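PDB 4DF3: fibrillarin-like rRNA/tRNA 2'-O-methyltransferase from Aeropyrum pernix, which probably methylates ribose 2'-hydroxyls of rRNA and tRNA, using S-adenosyl-L-methionine as methyl donor and a guide RNA to select the site. Local coordinates for residues G85-G89 / V114-L118. The protein carries 2 engineered substitutions. Sequence-based numbering, arbitrary orientation.
Sequences GIASG and VMRDL. With SAM (S-adenosylmethionine), chain C.
Leu-118 lies against the turn Ile-86 to Gly-89: its CD1 rests on the peptide between Ser-88 and Gly-89, 3.5 Å from Ser-88 C, while CD2 meets Ile-86 CG2 at 3.8 Å, the two side chains crossing at about a right angle. CG stands anti to the backbone N (chi1 176°), which brings the branch to the loop; CB itself packs 3.4 Å from Ala-87 O. Cutting Leu-118 back to an alanine would probably open a gap beside Ile-86 and leave the Ser-88 to Gly-89 peptide without its apolar cover. One turn earlier on helix 112-121, Val-114 sets CG1 3.4 Å from Ala-87 CA; the same methyl lines the pocket near SAM O3'. The turn is type II', closed by Gly-89 N to Ile-86 O, in the glycine-rich loop after strand 80-84, first of the Rossmann-like methyltransferase core. Glycine suits position 89 twice over: a CB would be jammed against Ser-88 O and would collide with Leu-118 CD1. At Gly-85 a CB would crowd SAM O4'; its O accepts a hydrogen bond from SAM N (3.1 Å). The small CB of Ala-87 lies 3.5 Å from SAM O3'. Farther out, Glu-109, hydrogen-bonded to SAM, touches Ile-86 and Val-114.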
ATOM      1  N   GLY A  85      -6.651  -6.914  -2.555  1.00 10.85           N
ATOM      2  CA  GLY A  85      -7.511  -5.802  -2.999  1.00 11.27           C
ATOM      3  C   GLY A  85      -6.752  -4.779  -3.833  1.00 10.70           C
ATOM      4  O   GLY A  85      -6.938  -3.557  -3.634  1.00 13.03           O
ATOM      5  N   ILE A  86      -5.948  -5.246  -4.780  1.00 13.31           N
ATOM      6  CA  ILE A  86      -4.967  -4.413  -5.467  1.00 12.61           C
ATOM      7  C   ILE A  86      -5.717  -3.407  -6.393  1.00 15.50           C
ATOM      8  O   ILE A  86      -5.146  -2.372  -6.737  1.00 14.31           O
ATOM      9  CB  ILE A  86      -3.831  -5.255  -6.188  1.00 13.28           C
ATOM     10  CG1 ILE A  86      -2.877  -4.326  -6.973  1.00 12.19           C
ATOM     11  CG2 ILE A  86      -4.403  -6.241  -7.233  1.00 13.23           C
ATOM     12  CD1 ILE A  86      -1.737  -5.044  -7.697  1.00 13.53           C
ATOM     13  N   ALA A  87      -6.951  -3.769  -6.798  1.00 17.09           N
ATOM     14  CA  ALA A  87      -7.735  -2.903  -7.707  1.00 17.88           C
ATOM     15  C   ALA A  87      -6.954  -2.625  -9.024  1.00 18.36           C
ATOM     16  O   ALA A  87      -6.367  -3.532  -9.610  1.00 15.90           O
ATOM     17  CB  ALA A  87      -8.089  -1.578  -6.944  1.00 17.21           C
ATOM     18  N   SER A  88      -6.920  -1.383  -9.509  1.00 20.04           N
ATOM     19  CA  SER A  88      -6.186  -1.100 -10.748  1.00 21.06           C
ATOM     20  C   SER A  88      -4.709  -0.693 -10.561  1.00 21.16           C
ATOM     21  O   SER A  88      -4.077  -0.186 -11.486  1.00 19.65           O
ATOM     22  CB  SER A  88      -6.912  -0.016 -11.550  1.00 22.78           C
ATOM     23  OG  SER A  88      -7.279   1.055 -10.678  1.00 29.21           O
ATOM     24  N   GLY A  89      -4.163  -0.876  -9.359  1.00 19.03           N
ATOM     25  CA  GLY A  89      -2.738  -0.756  -9.195  1.00 16.49           C
ATOM     26  C   GLY A  89      -2.210   0.592  -8.725  1.00 15.87           C
ATOM     27  O   GLY A  89      -1.002   0.781  -8.675  1.00 15.90           O
ATOM     28  N   VAL A 114     -11.959  -5.123 -13.075  1.00 29.34           N
ATOM     29  CA  VAL A 114     -10.873  -4.366 -12.397  1.00 29.02           C
ATOM     30  C   VAL A 114      -9.533  -5.026 -12.759  1.00 28.41           C
ATOM     31  O   VAL A 114      -8.552  -4.344 -13.056  1.00 29.54           O
ATOM     32  CB  VAL A 114     -11.171  -4.253 -10.879  1.00 27.91           C
ATOM     33  CG1 VAL A 114     -10.085  -3.491 -10.123  1.00 29.99           C
ATOM     34  CG2 VAL A 114     -12.545  -3.632 -10.655  1.00 28.76           C
ATOM     35  N   MET A 115      -9.514  -6.356 -12.793  1.00 29.29           N
ATOM     36  CA  MET A 115      -8.344  -7.092 -13.258  1.00 29.98           C
ATOM     37  C   MET A 115      -7.869  -6.648 -14.670  1.00 31.10           C
ATOM     38  O   MET A 115      -6.674  -6.377 -14.877  1.00 32.66           O
ATOM     39  CB  MET A 115      -8.585  -8.615 -13.156  1.00 30.30           C
ATOM     40  CG  MET A 115      -7.387  -9.447 -13.558  1.00 28.86           C
ATOM     41  SD  MET A 115      -5.831  -9.081 -12.667  1.00 32.37           S
ATOM     42  CE  MET A 115      -6.185  -9.785 -11.027  1.00 28.81           C
ATOM     43  N   ARG A 116      -8.790  -6.535 -15.622  1.00 32.97           N
ATOM     44  CA  ARG A 116      -8.477  -6.084 -16.992  1.00 33.93           C
ATOM     45  C   ARG A 116      -7.797  -4.737 -16.961  1.00 33.67           C
ATOM     46  O   ARG A 116      -6.807  -4.517 -17.666  1.00 32.30           O
ATOM     47  CB  ARG A 116      -9.763  -5.963 -17.835  1.00 35.05           C
ATOM     48  CG  ARG A 116     -10.224  -7.275 -18.444  1.00 39.51           C
ATOM     49  CD  ARG A 116     -11.161  -7.055 -19.661  1.00 46.85           C
ATOM     50  NE  ARG A 116     -12.485  -6.511 -19.313  1.00 52.95           N
ATOM     51  CZ  ARG A 116     -13.453  -7.189 -18.676  1.00 53.98           C
ATOM     52  NH1 ARG A 116     -13.264  -8.442 -18.287  1.00 55.69           N
ATOM     53  NH2 ARG A 116     -14.623  -6.611 -18.425  1.00 56.16           N
ATOM     54  N   ASP A 117      -8.362  -3.834 -16.144  1.00 33.56           N
ATOM     55  CA  ASP A 117      -7.808  -2.511 -15.957  1.00 33.52           C
ATOM     56  C   ASP A 117      -6.393  -2.602 -15.428  1.00 32.40           C
ATOM     57  O   ASP A 117      -5.468  -2.013 -16.000  1.00 33.34           O
ATOM     58  CB  ASP A 117      -8.674  -1.695 -15.000  1.00 35.04           C
ATOM     59  CG  ASP A 117      -8.621  -0.215 -15.290  1.00 38.54           C
ATOM     60  OD1 ASP A 117      -8.387   0.102 -16.471  1.00 41.08           O
ATOM     61  OD2 ASP A 117      -8.838   0.624 -14.356  1.00 39.55           O
ATOM     62  N   LEU A 118      -6.220  -3.357 -14.340  1.00 30.28           N
ATOM     63  CA  LEU A 118      -4.901  -3.600 -13.773  1.00 29.30           C
ATOM     64  C   LEU A 118      -3.935  -4.190 -14.785  1.00 30.47           C
ATOM     65  O   LEU A 118      -2.765  -3.807 -14.803  1.00 29.87           O
ATOM     66  CB  LEU A 118      -4.994  -4.547 -12.550  1.00 27.33           C
ATOM     67  CG  LEU A 118      -3.641  -4.935 -11.935  1.00 26.47           C
ATOM     68  CD1 LEU A 118      -3.053  -3.734 -11.201  1.00 23.21           C
ATOM     69  CD2 LEU A 118      -3.833  -6.112 -10.941  1.00 22.16           C
TER
HETATM   70  N   SAM C 301      -5.800  -0.847  -2.667  1.00 16.17           N
HETATM   71  CA  SAM C 301      -6.295  -0.045  -3.823  1.00 17.62           C
HETATM   72  C   SAM C 301      -5.414   1.205  -3.908  1.00 19.62           C
HETATM   73  O   SAM C 301      -4.926   1.715  -2.877  1.00 19.51           O
HETATM   74  OXT SAM C 301      -5.182   1.706  -5.003  1.00 20.72           O
HETATM   75  CB  SAM C 301      -7.790   0.397  -3.659  1.00 18.32           C
HETATM   76  CG  SAM C 301      -8.562  -0.873  -3.344  1.00 19.69           C
HETATM   77  SD  SAM C 301     -10.353  -0.812  -3.632  1.00 20.99           S
HETATM   78  CE  SAM C 301     -10.652   0.097  -2.094  1.00 14.88           C
HETATM   79  C5' SAM C 301     -10.860  -2.485  -3.090  1.00 18.92           C
HETATM   80  C4' SAM C 301     -10.719  -3.553  -4.179  1.00 20.71           C
HETATM   81  O4' SAM C 301     -10.772  -4.881  -3.660  1.00 17.66           O
HETATM   82  C3' SAM C 301     -11.763  -3.544  -5.286  1.00 17.22           C
HETATM   83  O3' SAM C 301     -11.019  -3.393  -6.499  1.00 15.55           O
HETATM   84  C2' SAM C 301     -12.575  -4.842  -5.144  1.00 16.98           C
HETATM   85  O2' SAM C 301     -12.953  -5.381  -6.391  1.00 18.39           O
HETATM   86  C1' SAM C 301     -11.582  -5.767  -4.453  1.00 16.99           C
HETATM   87  N9  SAM C 301     -12.180  -6.741  -3.519  1.00 18.41           N
HETATM   88  C8  SAM C 301     -13.267  -6.617  -2.646  1.00 19.72           C
HETATM   89  N7  SAM C 301     -13.429  -7.826  -1.980  1.00 21.36           N
HETATM   90  C5  SAM C 301     -12.495  -8.686  -2.412  1.00 17.49           C
HETATM   91  C6  SAM C 301     -12.202  -9.993  -2.060  1.00 21.48           C
HETATM   92  N6  SAM C 301     -12.917 -10.735  -1.129  1.00 18.03           N
HETATM   93  N1  SAM C 301     -11.101 -10.487  -2.745  1.00 18.35           N
HETATM   94  C2  SAM C 301     -10.304  -9.879  -3.698  1.00 21.58           C
HETATM   95  N3  SAM C 301     -10.618  -8.572  -4.024  1.00 17.70           N
HETATM   96  C4  SAM C 301     -11.701  -8.034  -3.402  1.00 18.73           C